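Local coordinates for protein AvrRxo1-ORF1 (Xanthomonas oryzae pv. oryzicola, PDB 4Z8T) that is a type III effector with a polynucleotide kinase domain, probably a P-loop phosphotransferase related to zeta toxins, and forms a complex with its interactor AvrRxo1-ORF2, at residues I228-L242 / V252-V264. Numbering follows the deposited sequence.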
ATOM      1  N   ILE A 228     -20.843  -6.080  -6.491  1.00 14.25           N
ATOM      2  CA  ILE A 228     -20.940  -5.429  -7.777  1.00 14.15           C
ATOM      3  C   ILE A 228     -21.300  -6.455  -8.851  1.00 15.79           C
ATOM      4  O   ILE A 228     -22.136  -6.179  -9.711  1.00 17.02           O
ATOM      5  CB  ILE A 228     -19.625  -4.729  -8.107  1.00 16.11           C
ATOM      6  CG1 ILE A 228     -19.414  -3.628  -7.066  1.00 16.25           C
ATOM      7  CG2 ILE A 228     -19.647  -4.173  -9.524  1.00 16.63           C
ATOM      8  CD1 ILE A 228     -18.111  -2.863  -7.204  1.00 17.28           C
ATOM      9  N   ASP A 229     -20.693  -7.635  -8.759  1.00 17.18           N
ATOM     10  CA  ASP A 229     -20.952  -8.719  -9.727  1.00 15.23           C
ATOM     11  C   ASP A 229     -22.418  -9.086  -9.761  1.00 17.52           C
ATOM     12  O   ASP A 229     -22.947  -9.429 -10.814  1.00 19.23           O
ATOM     13  CB  ASP A 229     -20.145  -9.984  -9.379  1.00 19.04           C
ATOM     14  CG  ASP A 229     -18.758  -9.993  -9.985  1.00 19.71           C
ATOM     15  OD1 ASP A 229     -18.472  -9.169 -10.871  1.00 20.39           O
ATOM     16  OD2 ASP A 229     -17.958 -10.856  -9.576  1.00 23.97           O
ATOM     17  N   ARG A 230     -23.090  -9.037  -8.618  1.00 17.05           N
ATOM     18  CA  ARG A 230     -24.511  -9.363  -8.617  1.00 16.17           C
ATOM     19  C   ARG A 230     -25.323  -8.398  -9.461  1.00 18.28           C
ATOM     20  O   ARG A 230     -26.285  -8.807 -10.119  1.00 18.85           O
ATOM     21  CB  ARG A 230     -25.076  -9.430  -7.191  1.00 18.41           C
ATOM     22  CG  ARG A 230     -24.338 -10.387  -6.264  1.00 18.69           C
ATOM     23  CD  ARG A 230     -24.621 -11.873  -6.518  1.00 22.50           C
ATOM     24  NE  ARG A 230     -24.103 -12.373  -7.796  1.00 28.72           N
ATOM     25  CZ  ARG A 230     -22.818 -12.621  -8.069  1.00 26.98           C
ATOM     26  NH1 ARG A 230     -22.478 -13.094  -9.265  1.00 28.57           N
ATOM     27  NH2 ARG A 230     -21.863 -12.395  -7.174  1.00 26.54           N
ATOM     28  N   PHE A 231     -24.953  -7.110  -9.439  1.00 16.15           N
ATOM     29  CA  PHE A 231     -25.658  -6.123 -10.230  1.00 16.12           C
ATOM     30  C   PHE A 231     -25.244  -6.142 -11.692  1.00 17.84           C
ATOM     31  O   PHE A 231     -26.073  -5.902 -12.577  1.00 19.51           O
ATOM     32  CB  PHE A 231     -25.493  -4.719  -9.636  1.00 16.84           C
ATOM     33  CG  PHE A 231     -26.221  -4.546  -8.327  1.00 14.29           C
ATOM     34  CD1 PHE A 231     -25.659  -4.984  -7.151  1.00 16.64           C
ATOM     35  CD2 PHE A 231     -27.484  -3.963  -8.290  1.00 15.78           C
ATOM     36  CE1 PHE A 231     -26.332  -4.832  -5.948  1.00 17.25           C
ATOM     37  CE2 PHE A 231     -28.172  -3.819  -7.085  1.00 16.67           C
ATOM     38  CZ  PHE A 231     -27.585  -4.252  -5.916  1.00 17.41           C
ATOM     39  N   ILE A 232     -23.975  -6.430 -11.952  1.00 17.71           N
ATOM     40  CA  ILE A 232     -23.526  -6.574 -13.335  1.00 17.83           C
ATOM     41  C   ILE A 232     -24.261  -7.746 -13.978  1.00 20.28           C
ATOM     42  O   ILE A 232     -24.659  -7.673 -15.141  1.00 22.26           O
ATOM     43  CB  ILE A 232     -22.006  -6.801 -13.414  1.00 18.89           C
ATOM     44  CG1 ILE A 232     -21.268  -5.524 -12.996  1.00 16.72           C
ATOM     45  CG2 ILE A 232     -21.586  -7.193 -14.833  1.00 19.90           C
ATOM     46  CD1 ILE A 232     -19.760  -5.665 -12.975  1.00 18.84           C
ATOM     47  N   ALA A 233     -24.466  -8.816 -13.216  1.00 20.55           N
ATOM     48  CA  ALA A 233     -25.075 -10.035 -13.772  1.00 21.01           C
ATOM     49  C   ALA A 233     -26.575  -9.909 -13.996  1.00 23.54           C
ATOM     50  O   ALA A 233     -27.127 -10.519 -14.913  1.00 25.53           O
ATOM     51  CB  ALA A 233     -24.797 -11.217 -12.882  1.00 23.00           C
ATOM     52  N   ASP A 234     -27.253  -9.135 -13.154  1.00 19.54           N
ATOM     53  CA  ASP A 234     -28.710  -9.086 -13.208  1.00 22.38           C
ATOM     54  C   ASP A 234     -29.223  -7.654 -13.180  1.00 23.56           C
ATOM     55  O   ASP A 234     -29.435  -7.097 -12.108  1.00 24.24           O
ATOM     56  CB  ASP A 234     -29.290  -9.867 -12.032  1.00 24.52           C
ATOM     57  CG  ASP A 234     -30.803  -9.879 -12.030  1.00 24.95           C
ATOM     58  OD1 ASP A 234     -31.418  -9.561 -13.075  1.00 27.89           O
ATOM     59  OD2 ASP A 234     -31.383 -10.214 -10.982  1.00 28.62           O
ATOM     60  N   PRO A 235     -29.430  -7.055 -14.362  1.00 23.19           N
ATOM     61  CA  PRO A 235     -29.916  -5.668 -14.456  1.00 26.33           C
ATOM     62  C   PRO A 235     -31.255  -5.465 -13.751  1.00 28.33           C
ATOM     63  O   PRO A 235     -31.550  -4.356 -13.295  1.00 30.45           O
ATOM     64  CB  PRO A 235     -30.098  -5.461 -15.959  1.00 30.22           C
ATOM     65  CG  PRO A 235     -29.169  -6.446 -16.585  1.00 28.20           C
ATOM     66  CD  PRO A 235     -29.142  -7.639 -15.683  1.00 26.96           C
ATOM     67  N   SER A 236     -32.056  -6.520 -13.661  1.00 23.24           N
ATOM     68  CA  SER A 236     -33.378  -6.405 -13.056  1.00 24.94           C
ATOM     69  C   SER A 236     -33.302  -6.329 -11.533  1.00 24.73           C
ATOM     70  O   SER A 236     -34.309  -6.051 -10.881  1.00 26.09           O
ATOM     71  CB  SER A 236     -34.271  -7.574 -13.473  1.00 27.39           C
ATOM     72  OG  SER A 236     -33.921  -8.757 -12.776  1.00 32.47           O
ATOM     73  N   LEU A 237     -32.116  -6.567 -10.965  1.00 20.29           N
ATOM     74  CA  LEU A 237     -31.982  -6.610  -9.515  1.00 19.71           C
ATOM     75  C   LEU A 237     -32.244  -5.233  -8.913  1.00 19.77           C
ATOM     76  O   LEU A 237     -32.886  -5.111  -7.858  1.00 20.51           O
ATOM     77  CB  LEU A 237     -30.578  -7.077  -9.118  1.00 20.28           C
ATOM     78  CG  LEU A 237     -30.245  -7.105  -7.630  1.00 18.80           C
ATOM     79  CD1 LEU A 237     -31.203  -8.024  -6.891  1.00 23.55           C
ATOM     80  CD2 LEU A 237     -28.802  -7.567  -7.445  1.00 19.65           C
ATOM     81  N   GLY A 238     -31.753  -4.207  -9.599  1.00 20.00           N
ATOM     82  CA  GLY A 238     -31.835  -2.843  -9.105  1.00 19.47           C
ATOM     83  C   GLY A 238     -30.604  -2.064  -9.519  1.00 22.37           C
ATOM     84  O   GLY A 238     -30.026  -2.316 -10.573  1.00 22.94           O
ATOM     85  N   ASN A 239     -30.170  -1.126  -8.687  1.00 18.49           N
ATOM     86  CA  ASN A 239     -29.020  -0.308  -9.047  1.00 18.93           C
ATOM     87  C   ASN A 239     -27.997  -0.298  -7.927  1.00 17.48           C
ATOM     88  O   ASN A 239     -28.345  -0.505  -6.768  1.00 18.17           O
ATOM     89  CB  ASN A 239     -29.458   1.115  -9.380  1.00 20.19           C
ATOM     90  CG  ASN A 239     -30.400   1.155 -10.568  1.00 21.69           C
ATOM     91  OD1 ASN A 239     -30.058   0.690 -11.654  1.00 23.68           O
ATOM     92  ND2 ASN A 239     -31.610   1.659 -10.350  1.00 28.99           N
ATOM     93  N   TYR A 240     -26.743  -0.060  -8.301  1.00 16.27           N
ATOM     94  CA  TYR A 240     -25.607  -0.064  -7.376  1.00 15.68           C
ATOM     95  C   TYR A 240     -24.760   1.191  -7.596  1.00 16.13           C
ATOM     96  O   TYR A 240     -24.415   1.528  -8.724  1.00 14.85           O
ATOM     97  CB  TYR A 240     -24.740  -1.310  -7.612  1.00 16.29           C
ATOM     98  CG  TYR A 240     -23.454  -1.300  -6.816  1.00 14.31           C
ATOM     99  CD1 TYR A 240     -22.316  -0.662  -7.309  1.00 15.14           C
ATOM    100  CD2 TYR A 240     -23.378  -1.908  -5.569  1.00 16.32           C
ATOM    101  CE1 TYR A 240     -21.145  -0.623  -6.586  1.00 14.53           C
ATOM    102  CE2 TYR A 240     -22.192  -1.884  -4.833  1.00 14.27           C
ATOM    103  CZ  TYR A 240     -21.084  -1.233  -5.351  1.00 15.38           C
ATOM    104  OH  TYR A 240     -19.905  -1.208  -4.635  1.00 17.25           O
ATOM    105  N   ARG A 241     -24.396   1.871  -6.505  1.00 14.43           N
ATOM    106  CA  ARG A 241     -23.431   2.968  -6.588  1.00 13.93           C
ATOM    107  C   ARG A 241     -22.430   2.817  -5.467  1.00 13.29           C
ATOM    108  O   ARG A 241     -22.807   2.500  -4.332  1.00 15.07           O
ATOM    109  CB  ARG A 241     -24.130   4.325  -6.447  1.00 14.73           C
ATOM    110  CG  ARG A 241     -24.889   4.753  -7.693  1.00 15.69           C
ATOM    111  CD  ARG A 241     -25.650   6.054  -7.435  1.00 16.87           C
ATOM    112  NE  ARG A 241     -26.813   5.806  -6.575  1.00 18.04           N
ATOM    113  CZ  ARG A 241     -27.401   6.743  -5.841  1.00 18.74           C
ATOM    114  NH1 ARG A 241     -26.925   7.983  -5.857  1.00 18.00           N
ATOM    115  NH2 ARG A 241     -28.442   6.432  -5.084  1.00 20.04           N
ATOM    116  N   LEU A 242     -21.163   3.046  -5.786  1.00 13.36           N
ATOM    117  CA  LEU A 242     -20.080   2.959  -4.816  1.00 13.49           C
ATOM    118  C   LEU A 242     -19.469   4.330  -4.659  1.00 14.08           C
ATOM    119  O   LEU A 242     -19.046   4.930  -5.631  1.00 14.16           O
ATOM    120  CB  LEU A 242     -18.984   2.029  -5.338  1.00 14.20           C
ATOM    121  CG  LEU A 242     -17.658   2.025  -4.554  1.00 14.19           C
ATOM    122  CD1 LEU A 242     -17.840   1.600  -3.089  1.00 15.41           C
ATOM    123  CD2 LEU A 242     -16.706   1.066  -5.271  1.00 15.69           C
ATOM    124  N   VAL A 252     -16.802  10.722  -3.427  1.00 16.16           N
ATOM    125  CA  VAL A 252     -16.897  10.804  -4.876  1.00 17.76           C
ATOM    126  C   VAL A 252     -17.393   9.467  -5.394  1.00 17.58           C
ATOM    127  O   VAL A 252     -17.164   8.434  -4.762  1.00 18.12           O
ATOM    128  CB  VAL A 252     -15.543  11.138  -5.525  1.00 23.68           C
ATOM    129  CG1 VAL A 252     -15.070  12.526  -5.105  1.00 22.43           C
ATOM    130  CG2 VAL A 252     -14.517  10.119  -5.113  1.00 20.81           C
HETATM  131  N   MSE A 253     -18.068   9.496  -6.532  1.00 18.14           N
HETATM  132  CA  MSE A 253     -18.533   8.267  -7.165  1.00 16.71           C
HETATM  133  C   MSE A 253     -17.345   7.509  -7.719  1.00 15.49           C
HETATM  134  O   MSE A 253     -16.464   8.087  -8.376  1.00 16.87           O
HETATM  135  CB  MSE A 253     -19.486   8.594  -8.306  1.00 20.91           C
HETATM  136  CG  MSE A 253     -19.949   7.384  -9.039  1.00 24.70           C
HETATM  137 SE   MSE A 253     -21.504   6.666  -8.145  1.00 33.59          SE
HETATM  138  CE  MSE A 253     -22.797   8.153  -8.384  1.00 18.47           C
ATOM    139  N   VAL A 254     -17.319   6.203  -7.473  1.00 15.69           N
ATOM    140  CA  VAL A 254     -16.171   5.397  -7.863  1.00 14.58           C
ATOM    141  C   VAL A 254     -16.552   4.361  -8.922  1.00 15.38           C
ATOM    142  O   VAL A 254     -15.841   4.187  -9.907  1.00 16.41           O
ATOM    143  CB  VAL A 254     -15.558   4.711  -6.636  1.00 14.35           C
ATOM    144  CG1 VAL A 254     -14.481   3.693  -7.067  1.00 15.40           C
ATOM    145  CG2 VAL A 254     -14.928   5.755  -5.728  1.00 16.89           C
ATOM    146  N   ALA A 255     -17.664   3.666  -8.708  1.00 14.02           N
ATOM    147  CA  ALA A 255     -18.155   2.701  -9.702  1.00 14.89           C
ATOM    148  C   ALA A 255     -19.665   2.624  -9.574  1.00 16.21           C
ATOM    149  O   ALA A 255     -20.218   2.964  -8.535  1.00 14.95           O
ATOM    150  CB  ALA A 255     -17.522   1.311  -9.490  1.00 17.15           C
ATOM    151  N   SER A 256     -20.339   2.148 -10.612  1.00 13.73           N
ATOM    152  CA  SER A 256     -21.795   2.111 -10.573  1.00 15.63           C
ATOM    153  C   SER A 256     -22.385   1.098 -11.529  1.00 16.90           C
ATOM    154  O   SER A 256     -21.809   0.804 -12.579  1.00 14.91           O
ATOM    155  CB  SER A 256     -22.385   3.500 -10.876  1.00 15.00           C
ATOM    156  OG  SER A 256     -22.033   3.949 -12.182  1.00 17.65           O
ATOM    157  N   VAL A 257     -23.542   0.562 -11.169  1.00 15.14           N
ATOM    158  CA  VAL A 257     -24.306  -0.235 -12.122  1.00 15.29           C
ATOM    159  C   VAL A 257     -25.714   0.328 -12.084  1.00 18.51           C
ATOM    160  O   VAL A 257     -26.441   0.114 -11.119  1.00 19.03           O
ATOM    161  CB  VAL A 257     -24.318  -1.725 -11.765  1.00 16.98           C
ATOM    162  CG1 VAL A 257     -24.936  -2.521 -12.930  1.00 19.54           C
ATOM    163  CG2 VAL A 257     -22.905  -2.248 -11.460  1.00 17.95           C
ATOM    164  N   ILE A 258     -26.073   1.050 -13.138  1.00 17.91           N
ATOM    165  CA  ILE A 258     -27.328   1.795 -13.190  1.00 19.36           C
ATOM    166  C   ILE A 258     -28.035   1.494 -14.508  1.00 22.71           C
ATOM    167  O   ILE A 258     -27.491   1.760 -15.587  1.00 25.28           O
ATOM    168  CB  ILE A 258     -27.049   3.302 -13.083  1.00 18.55           C
ATOM    169  CG1 ILE A 258     -26.429   3.633 -11.724  1.00 20.42           C
ATOM    170  CG2 ILE A 258     -28.352   4.122 -13.217  1.00 20.95           C
ATOM    171  CD1 ILE A 258     -25.916   5.054 -11.635  1.00 24.91           C
ATOM    172  N   GLY A 259     -29.248   0.959 -14.416  1.00 26.17           N
ATOM    173  CA  GLY A 259     -29.987   0.543 -15.598  1.00 27.12           C
ATOM    174  C   GLY A 259     -29.210  -0.524 -16.338  1.00 28.67           C
ATOM    175  O   GLY A 259     -29.273  -0.619 -17.568  1.00 30.10           O
ATOM    176  N   GLY A 260     -28.456  -1.312 -15.579  1.00 27.45           N
ATOM    177  CA  GLY A 260     -27.683  -2.410 -16.134  1.00 27.09           C
ATOM    178  C   GLY A 260     -26.329  -2.001 -16.682  1.00 26.04           C
ATOM    179  O   GLY A 260     -25.530  -2.851 -17.082  1.00 27.61           O
ATOM    180  N   GLU A 261     -26.057  -0.705 -16.708  1.00 22.86           N
ATOM    181  CA  GLU A 261     -24.820  -0.216 -17.293  1.00 21.61           C
ATOM    182  C   GLU A 261     -23.743  -0.076 -16.221  1.00 21.13           C
ATOM    183  O   GLU A 261     -23.950   0.619 -15.224  1.00 19.00           O
ATOM    184  CB  GLU A 261     -25.073   1.124 -17.985  1.00 27.13           C
ATOM    185  CG  GLU A 261     -23.871   1.697 -18.709  1.00 33.53           C
ATOM    186  CD  GLU A 261     -24.243   2.425 -19.997  1.00 37.35           C
ATOM    187  OE1 GLU A 261     -25.225   2.028 -20.663  1.00 38.66           O
ATOM    188  OE2 GLU A 261     -23.546   3.404 -20.340  1.00 43.23           O
ATOM    189  N   PHE A 262     -22.604  -0.740 -16.426  1.00 19.57           N
ATOM    190  CA  PHE A 262     -21.478  -0.681 -15.485  1.00 18.50           C
ATOM    191  C   PHE A 262     -20.420   0.326 -15.928  1.00 18.22           C
ATOM    192  O   PHE A 262     -19.953   0.290 -17.067  1.00 18.49           O
ATOM    193  CB  PHE A 262     -20.846  -2.067 -15.335  1.00 17.72           C
ATOM    194  CG  PHE A 262     -19.587  -2.076 -14.510  1.00 15.82           C
ATOM    195  CD1 PHE A 262     -19.614  -1.738 -13.156  1.00 15.69           C
ATOM    196  CD2 PHE A 262     -18.381  -2.440 -15.075  1.00 20.69           C
ATOM    197  CE1 PHE A 262     -18.463  -1.765 -12.392  1.00 17.41           C
ATOM    198  CE2 PHE A 262     -17.218  -2.449 -14.314  1.00 20.73           C
ATOM    199  CZ  PHE A 262     -17.256  -2.124 -12.980  1.00 19.78           C
ATOM    200  N   SER A 263     -20.059   1.241 -15.032  1.00 15.93           N
ATOM    201  CA  SER A 263     -19.072   2.261 -15.318  1.00 17.51           C
ATOM    202  C   SER A 263     -18.130   2.382 -14.143  1.00 17.80           C
ATOM    203  O   SER A 263     -18.497   2.088 -13.015  1.00 17.19           O
ATOM    204  CB  SER A 263     -19.761   3.613 -15.502  1.00 20.53           C
ATOM    205  OG  SER A 263     -20.620   3.575 -16.620  1.00 27.57           O
ATOM    206  N   VAL A 264     -16.910   2.816 -14.403  1.00 16.88           N
ATOM    207  CA  VAL A 264     -15.973   3.074 -13.318  1.00 15.40           C
ATOM    208  C   VAL A 264     -15.594   4.531 -13.371  1.00 16.48           C
ATOM    209  O   VAL A 264     -14.745   4.930 -14.162  1.00 18.31           O
ATOM    210  CB  VAL A 264     -14.718   2.194 -13.432  1.00 17.17           C
ATOM    211  CG1 VAL A 264     -13.746   2.493 -12.270  1.00 16.54           C
ATOM    212  CG2 VAL A 264     -15.112   0.731 -13.411  1.00 17.62           C
TER
HETATM  213  O   HOH W   1     -28.498  -1.597 -12.775  1.00 24.64           O
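Ile232 lays its CD1 methyl over one face of the Phe262 ring, 3.9 Å from the centroid and 10° off the normal. This is a CH-pi contact. Ile228 CG2 reaches CE1 of the same ring obliquely. His13 of the AvrRxo1-ORF2 chain meets Phe262 edge-to-face and also packs on both isoleucines. The Phe231 ring has Tyr240 CB on one face and Leu237 CD2 over the centre of the other, with Gly238 C in plane at its edge. Phe231 CB meets Val257 CB at 3.9 Å. Val257 CG1, anti to the backbone N (chi1 -171°), packs on the carbonyl of Phe231, while CG2 turns to Ile232. Helix 224-233 thus packs on the Tyr240 and Val257 face of an antiparallel hairpin, strands 238-245 and 251-258. The hairpin continues the mixed sheet of the P-loop kinase-like fold beyond strand 179-185. Tyr240 and Val257 form a hydrogen-bonded pair, as do Leu242 and Ala255. Leu242 O also accepts Val254 N at 2.8 Å. Asn239 OD1 takes the N-H of Gly259 at 2.9 Å, nearly straight but tilted from the carbonyl plane. Gly259 lies in the type I' turn Ile258-Glu261, which leads into strand 261-263. Asn239 ND2 hydrogen-bonds Glu181 OE1. A water bridges Gly238 O and Gly260 N. On the sheet face with Ser256, Arg241 CD touches the selenomethionine methyl, Met253 CE, at 3.7 Å, and Arg241 NH1 hydrogen-bonds Lys85 O.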